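Local atomic coordinates of uncharacterized ACR, COG1565 superfamily (Burkholderia thailandensis, PDB entry 4F3N), a protein that is of unknown function but binds S-adenosyl-L-homocysteine and is probably a methyltransferase, perhaps one that modifies protein arginines. Residues Ser118-Gln123 with Thr373-Glu378; Leu155-Ala160 with Pro191-Arg196. One frame throughout, in Å; residues are numbered along the deposited sequence. Where two conformers were deposited one is given.

Interaction 1 of 2, residues Ser118-Gln123 with Thr373-Glu378; sequences SPLFAQ and TDVLAE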
ATOM      1  N   SER A 118      -1.002  14.171   5.967  1.00 19.87           N
ATOM      2  CA  SER A 118      -2.334  13.751   5.610  1.00 19.66           C
ATOM      3  C   SER A 118      -3.296  14.890   5.255  1.00 19.36           C
ATOM      4  O   SER A 118      -3.957  14.754   4.265  1.00 15.15           O
ATOM      5  CB  SER A 118      -2.910  12.790   6.655  1.00 20.24           C
ATOM      6  OG  SER A 118      -1.967  11.736   6.815  1.00 20.67           O
ATOM      7  N   PRO A 119      -3.354  16.004   6.056  1.00 20.46           N
ATOM      8  CA  PRO A 119      -4.160  17.204   5.660  1.00 19.48           C
ATOM      9  C   PRO A 119      -3.934  17.821   4.270  1.00 17.89           C
ATOM     10  O   PRO A 119      -4.874  17.955   3.523  1.00 17.45           O
ATOM     11  CB  PRO A 119      -3.819  18.249   6.742  1.00 20.71           C
ATOM     12  CG  PRO A 119      -3.549  17.413   7.953  1.00 21.42           C
ATOM     13  CD  PRO A 119      -2.864  16.141   7.441  1.00 21.89           C
ATOM     14  N   LEU A 120      -2.719  18.211   3.934  1.00 17.92           N
ATOM     15  CA  LEU A 120      -2.487  18.844   2.650  1.00 16.46           C
ATOM     16  C   LEU A 120      -2.683  17.793   1.538  1.00 13.91           C
ATOM     17  O   LEU A 120      -3.207  18.083   0.457  1.00 12.53           O
ATOM     18  CB  LEU A 120      -1.080  19.399   2.633  1.00 19.20           C
ATOM     19  CG  LEU A 120      -0.750  20.092   1.357  1.00 20.66           C
ATOM     20  CD1 LEU A 120      -1.435  21.451   1.313  1.00 23.64           C
ATOM     21  CD2 LEU A 120       0.761  20.219   1.270  1.00 22.80           C
ATOM     22  N   PHE A 121      -2.239  16.573   1.819  1.00 12.62           N
ATOM     23  CA  PHE A 121      -2.413  15.457   0.909  1.00 11.93           C
ATOM     24  C   PHE A 121      -3.880  15.206   0.612  1.00 10.80           C
ATOM     25  O   PHE A 121      -4.291  15.174  -0.563  1.00 10.61           O
ATOM     26  CB  PHE A 121      -1.708  14.199   1.427  1.00 12.28           C
ATOM     27  CG  PHE A 121      -1.867  13.024   0.524  1.00 12.94           C
ATOM     28  CD1 PHE A 121      -0.991  12.814  -0.535  1.00 12.73           C
ATOM     29  CD2 PHE A 121      -2.876  12.097   0.749  1.00 13.13           C
ATOM     30  CE1 PHE A 121      -1.131  11.720  -1.377  1.00 13.88           C
ATOM     31  CE2 PHE A 121      -3.048  10.988  -0.087  1.00 13.72           C
ATOM     32  CZ  PHE A 121      -2.165  10.787  -1.151  1.00 13.68           C
ATOM     33  N   ALA A 122      -4.692  15.098   1.666  1.00 10.51           N
ATOM     34  CA  ALA A 122      -6.118  14.841   1.482  1.00  9.86           C
ATOM     35  C   ALA A 122      -6.825  16.007   0.766  1.00  9.95           C
ATOM     36  O   ALA A 122      -7.718  15.799  -0.065  1.00  9.49           O
ATOM     37  CB  ALA A 122      -6.776  14.582   2.838  1.00 10.02           C
ATOM     38  N   GLN A 123      -6.469  17.243   1.114  1.00 10.93           N
ATOM     39  CA  GLN A 123      -7.044  18.396   0.447  1.00 11.44           C
ATOM     40  C   GLN A 123      -6.831  18.349  -1.067  1.00 10.48           C
ATOM     41  O   GLN A 123      -7.694  18.708  -1.834  1.00 10.73           O
ATOM     42  CB  GLN A 123      -6.460  19.689   0.986  1.00 13.88           C
ATOM     43  CG  GLN A 123      -6.911  20.052   2.380  1.00 16.49           C
ATOM     44  CD  GLN A 123      -6.355  21.421   2.726  1.00 20.41           C
ATOM     45  OE1 GLN A 123      -5.149  21.585   2.920  1.00 21.82           O
ATOM     46  NE2 GLN A 123      -7.210  22.427   2.662  1.00 24.34           N
ATOM     47  N   THR A 373       0.056  23.202  -5.353  1.00 12.81           N
ATOM     48  CA  THR A 373       0.722  24.486  -5.172  1.00 14.56           C
ATOM     49  C   THR A 373      -0.317  25.572  -4.998  1.00 15.50           C
ATOM     50  O   THR A 373      -0.054  26.568  -4.323  1.00 15.37           O
ATOM     51  CB  THR A 373       1.712  24.831  -6.287  1.00 15.18           C
ATOM     52  OG1 THR A 373       1.046  24.915  -7.538  1.00 17.59           O
ATOM     53  CG2 THR A 373       2.817  23.757  -6.371  1.00 15.95           C
ATOM     54  N   ASP A 374      -1.489  25.352  -5.559  1.00 16.33           N
ATOM     55  CA  ASP A 374      -2.606  26.316  -5.393  1.00 20.07           C
ATOM     56  C   ASP A 374      -3.097  26.268  -3.959  1.00 20.98           C
ATOM     57  O   ASP A 374      -3.348  27.305  -3.335  1.00 21.66           O
ATOM     58  CB  ASP A 374      -3.764  26.029  -6.357  1.00 20.81           C
ATOM     59  CG  ASP A 374      -3.378  26.155  -7.817  1.00 23.86           C
ATOM     60  OD1 ASP A 374      -2.376  26.834  -8.154  1.00 25.91           O
ATOM     61  OD2 ASP A 374      -4.097  25.548  -8.656  1.00 25.74           O
ATOM     62  N   VAL A 375      -3.182  25.049  -3.424  1.00 20.58           N
ATOM     63  CA  VAL A 375      -3.527  24.848  -2.034  1.00 20.30           C
ATOM     64  C   VAL A 375      -2.511  25.587  -1.170  1.00 20.63           C
ATOM     65  O   VAL A 375      -2.879  26.364  -0.309  1.00 22.41           O
ATOM     66  CB  VAL A 375      -3.547  23.345  -1.666  1.00 19.57           C
ATOM     67  CG1 VAL A 375      -3.814  23.147  -0.172  1.00 20.03           C
ATOM     68  CG2 VAL A 375      -4.592  22.613  -2.508  1.00 19.98           C
ATOM     69  N   LEU A 376      -1.225  25.343  -1.396  1.00 21.53           N
ATOM     70  CA  LEU A 376      -0.180  26.084  -0.639  1.00 22.23           C
ATOM     71  C   LEU A 376      -0.351  27.588  -0.765  1.00 22.20           C
ATOM     72  O   LEU A 376      -0.185  28.320   0.223  1.00 24.15           O
ATOM     73  CB  LEU A 376       1.242  25.684  -1.107  1.00 21.58           C
ATOM     74  CG  LEU A 376       2.464  26.285  -0.409  1.00 21.85           C
ATOM     75  CD1 LEU A 376       2.449  25.994   1.082  1.00 20.88           C
ATOM     76  CD2 LEU A 376       3.722  25.730  -1.076  1.00 21.51           C
ATOM     77  N   ALA A 377      -0.687  28.054  -1.963  1.00 23.81           N
ATOM     78  CA  ALA A 377      -0.760  29.510  -2.238  1.00 24.87           C
ATOM     79  C   ALA A 377      -1.930  30.220  -1.539  1.00 27.88           C
ATOM     80  O   ALA A 377      -2.034  31.442  -1.634  1.00 31.47           O
ATOM     81  CB  ALA A 377      -0.826  29.767  -3.748  1.00 24.29           C
ATOM     82  N   GLU A 378      -2.815  29.466  -0.887  1.00 30.23           N
ATOM     83  CA  GLU A 378      -3.885  30.037  -0.045  1.00 33.08           C
ATOM     84  C   GLU A 378      -3.320  30.599   1.268  1.00 34.30           C
ATOM     85  O   GLU A 378      -3.955  31.436   1.923  1.00 32.51           O
ATOM     86  CB  GLU A 378      -4.937  28.968   0.289  1.00 34.27           C
ATOM     87  CG  GLU A 378      -5.735  28.453  -0.905  1.00 36.86           C
ATOM     88  CD  GLU A 378      -6.581  27.223  -0.583  1.00 38.82           C
ATOM     89  OE1 GLU A 378      -6.908  26.998   0.603  1.00 41.98           O
ATOM     90  OE2 GLU A 378      -6.940  26.465  -1.521  1.00 41.89           O
TER
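The side-chain amide of Gln123 presents one face, near its oxygen end, to Val375: OE1 lies 3.7 Å from CG1, and the methyl stands well off the amide plane instead of meeting its edge. This is a van der Waals contact between a polar group and a methyl, with no bond made. Beside it, Leu120 reaches the same methyl, its CD1 only 3.3 Å from Val375 CG1, tighter than two carbons normally pack; so short an approach may partly reflect how the side chains were modelled. The Leu120 side chain gets there by swinging CG anti to the backbone N (chi1 -179°), which carries a methyl across to Val375 although the root of the side chain does not point straight at it. The two side chains lie alongside each other, pointing opposite ways. Val375 also has CG1 anti to its backbone N (chi1 176°), and this branch meets both partners, which sit side by side on helix 118-136. One turn of helix separates Leu120 from Gln123, so a single methyl touches residues on successive turns. Val375 extends along helix 118-136 to touch Thr124 and Arg127 as well. Leu120 and Leu376 share Val394 of helix 384-398, which makes this a three-helix junction, while Phe121 and Ala122 pack against Leu151 of helix 150-161.

Interaction 2 of 2, residues Leu155-Ala160 with Pro191-Arg196; sequences LLTALA and PGLAAR
Leu193 O accepts a hydrogen bond from Arg196 N at 2.9 Å, and the same oxygen has CD1 of Leu156 resting 4.0 Å away. The bond spans three residues and closes the short 3-10 turn, with Leu193 at its start, facing the helix. With CG beside its backbone N and anti to its carbonyl carbon (chi1 -74°), Leu193 sends both methyls to the helix surface. CD1 settles on the backbone, 3.8 Å from Thr157 CA and equally near Leu156 O, which is itself taken up in the helix by Ala160 N. CD1 and CD2 of Leu193 both lie 4.0 Å from Ala160 CB. The fold here is the Rossmann-like core of class I methyltransferases: strands 140-144, 168-172 and 197-200 run parallel, and helix 150-161 follows the first of them after a glycine-rich turn that resembles the cofactor-binding loop of the family. Residues 191-196 lead directly into 197-200, the outermost strand on this side of the sheet, so Leu193 packs the entrance of that strand onto the helix. Thr157 lies across Leu193, its OG1 4.0 Å from CD1 in van der Waals contact only, since the hydroxyl is bonded to Ala153 O. Buried Leu156 points toward Leu193, brings CD1 to 4.4 Å from Leu193 CB, and also packs on Tyr169 and Leu166. At the end of the turn, Arg196 NH1 is hydrogen-bonded to Leu166 O, tying it to the loop before strand 168-172.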
ATOM      1  N   LEU A 155     -10.117  13.650   3.885  1.00  9.44           N
ATOM      2  CA  LEU A 155     -10.781  13.561   2.577  1.00  9.97           C
ATOM      3  C   LEU A 155     -12.277  13.911   2.744  1.00 10.25           C
ATOM      4  O   LEU A 155     -12.878  14.642   1.943  1.00  9.56           O
ATOM      5  CB  LEU A 155     -10.584  12.164   2.004  1.00 10.73           C
ATOM      6  CG  LEU A 155     -10.829  11.902   0.538  1.00 12.10           C
ATOM      7  CD1 LEU A 155     -10.122  12.905  -0.389  1.00 11.64           C
ATOM      8  CD2 LEU A 155     -10.309  10.470   0.211  1.00 11.62           C
ATOM      9  N   LEU A 156     -12.848  13.437   3.830  1.00 10.38           N
ATOM     10  CA  LEU A 156     -14.244  13.752   4.133  1.00 12.11           C
ATOM     11  C   LEU A 156     -14.429  15.264   4.267  1.00 11.75           C
ATOM     12  O   LEU A 156     -15.345  15.878   3.676  1.00 11.43           O
ATOM     13  CB  LEU A 156     -14.662  13.084   5.453  1.00 13.49           C
ATOM     14  CG  LEU A 156     -15.368  11.770   5.379  1.00 15.24           C
ATOM     15  CD1 LEU A 156     -15.622  11.255   6.785  1.00 16.47           C
ATOM     16  CD2 LEU A 156     -16.710  11.962   4.632  1.00 14.81           C
ATOM     17  N   THR A 157     -13.570  15.867   5.082  1.00 11.31           N
ATOM     18  CA  THR A 157     -13.635  17.293   5.330  1.00 12.19           C
ATOM     19  C   THR A 157     -13.397  18.122   4.057  1.00 10.80           C
ATOM     20  O   THR A 157     -14.148  19.086   3.710  1.00 10.00           O
ATOM     21  CB  THR A 157     -12.622  17.680   6.436  1.00 13.00           C
ATOM     22  OG1 THR A 157     -13.026  17.039   7.650  1.00 16.53           O
ATOM     23  CG2 THR A 157     -12.654  19.175   6.714  1.00 15.56           C
ATOM     24  N   ALA A 158     -12.413  17.703   3.294  1.00  9.73           N
ATOM     25  CA  ALA A 158     -12.054  18.456   2.100  1.00  9.33           C
ATOM     26  C   ALA A 158     -13.134  18.330   1.037  1.00  9.01           C
ATOM     27  O   ALA A 158     -13.450  19.334   0.357  1.00  9.04           O
ATOM     28  CB  ALA A 158     -10.692  18.030   1.558  1.00  9.22           C
ATOM     29  N   LEU A 159     -13.660  17.126   0.829  1.00  8.54           N
ATOM     30  CA  LEU A 159     -14.738  16.969  -0.127  1.00  8.44           C
ATOM     31  C   LEU A 159     -15.964  17.833   0.239  1.00  9.05           C
ATOM     32  O   LEU A 159     -16.544  18.515  -0.612  1.00  9.37           O
ATOM     33  CB  LEU A 159     -15.158  15.518  -0.291  1.00  8.26           C
ATOM     34  CG  LEU A 159     -14.214  14.616  -1.090  1.00  8.01           C
ATOM     35  CD1 LEU A 159     -14.543  13.127  -0.775  1.00  8.04           C
ATOM     36  CD2 LEU A 159     -14.222  14.938  -2.591  1.00  8.01           C
ATOM     37  N   ALA A 160     -16.347  17.767   1.500  1.00  9.18           N
ATOM     38  CA  ALA A 160     -17.495  18.577   1.984  1.00  9.54           C
ATOM     39  C   ALA A 160     -17.243  20.051   1.772  1.00  9.84           C
ATOM     40  O   ALA A 160     -18.150  20.800   1.353  1.00 10.10           O
ATOM     41  CB  ALA A 160     -17.757  18.286   3.443  1.00  9.21           C
ATOM     42  N   PRO A 191     -15.759  15.980  13.245  1.00 25.01           N
ATOM     43  CA  PRO A 191     -17.046  15.792  13.929  1.00 26.60           C
ATOM     44  C   PRO A 191     -18.182  16.199  13.005  1.00 26.37           C
ATOM     45  O   PRO A 191     -18.044  17.115  12.220  1.00 29.38           O
ATOM     46  CB  PRO A 191     -16.961  16.712  15.153  1.00 27.67           C
ATOM     47  CG  PRO A 191     -15.807  17.609  14.931  1.00 28.20           C
ATOM     48  CD  PRO A 191     -14.916  17.016  13.872  1.00 26.75           C
ATOM     49  N   GLY A 192     -19.279  15.467  13.042  0.70 27.83           N
ATOM     50  CA  GLY A 192     -20.434  15.840  12.225  0.70 27.28           C
ATOM     51  C   GLY A 192     -20.361  15.496  10.746  0.70 25.66           C
ATOM     52  O   GLY A 192     -21.313  15.742  10.027  0.70 26.62           O
ATOM     53  N   LEU A 193     -19.201  15.044  10.274  1.00 22.65           N
ATOM     54  CA  LEU A 193     -19.085  14.207   9.050  1.00 21.03           C
ATOM     55  C   LEU A 193     -18.827  12.738   9.448  1.00 19.22           C
ATOM     56  O   LEU A 193     -19.092  11.792   8.680  1.00 19.47           O
ATOM     57  CB  LEU A 193     -17.953  14.721   8.168  1.00 20.88           C
ATOM     58  CG  LEU A 193     -18.273  16.018   7.430  1.00 20.98           C
ATOM     59  CD1 LEU A 193     -16.975  16.724   7.043  1.00 20.92           C
ATOM     60  CD2 LEU A 193     -19.139  15.690   6.204  1.00 22.54           C
ATOM     61  N   ALA A 194     -18.342  12.546  10.658  1.00 18.04           N
ATOM     62  CA  ALA A 194     -18.071  11.225  11.191  1.00 18.00           C
ATOM     63  C   ALA A 194     -19.264  10.277  11.073  1.00 17.99           C
ATOM     64  O   ALA A 194     -19.101   9.078  10.910  1.00 17.60           O
ATOM     65  CB  ALA A 194     -17.620  11.342  12.651  1.00 19.04           C
ATOM     66  N   ALA A 195     -20.473  10.825  11.155  1.00 18.11           N
ATOM     67  CA  ALA A 195     -21.694  10.009  11.121  1.00 18.38           C
ATOM     68  C   ALA A 195     -21.944   9.360   9.760  1.00 18.13           C
ATOM     69  O   ALA A 195     -22.785   8.484   9.669  1.00 19.78           O
ATOM     70  CB  ALA A 195     -22.885  10.858  11.524  1.00 18.94           C
ATOM     71  N   ARG A 196     -21.261   9.838   8.715  1.00 16.98           N
ATOM     72  CA  ARG A 196     -21.351   9.265   7.374  1.00 16.96           C
ATOM     73  C   ARG A 196     -20.434   8.062   7.169  1.00 13.99           C
ATOM     74  O   ARG A 196     -20.483   7.449   6.117  1.00 13.54           O
ATOM     75  CB  ARG A 196     -21.028  10.343   6.320  1.00 18.24           C
ATOM     76  CG  ARG A 196     -22.101  11.399   6.258  1.00 21.24           C
ATOM     77  CD  ARG A 196     -21.710  12.526   5.392  1.00 21.86           C
ATOM     78  NE  ARG A 196     -22.641  13.627   5.556  1.00 23.98           N
ATOM     79  CZ  ARG A 196     -23.612  13.940   4.704  1.00 24.50           C
ATOM     80  NH1 ARG A 196     -23.821  13.229   3.614  1.00 23.16           N
ATOM     81  NH2 ARG A 196     -24.394  14.987   4.964  1.00 25.41           N
TER

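Helices 118-136 and 150-161 connect the two contacts, whose centres are about 17 Å apart. Ala122 CB comes to 3.6 Å from Leu155 N, and Gln123 CA to 3.8 Å from Ala158 CB, so close helix-to-helix packing joins interaction 1 to interaction 2. Each helix thus turns one side to its neighbour and another to a more peripheral element: helix 372-376 in interaction 1, the turn before strand 197-200 in interaction 2. In sequence, interaction 2 falls wholly between the two segments of interaction 1. Both lie away from Thr113 and Asn214, which bind S-adenosyl-L-homocysteine in a crystal structure of this protein, though none is bound to this chain, and so belong to the packing of the surrounding fold.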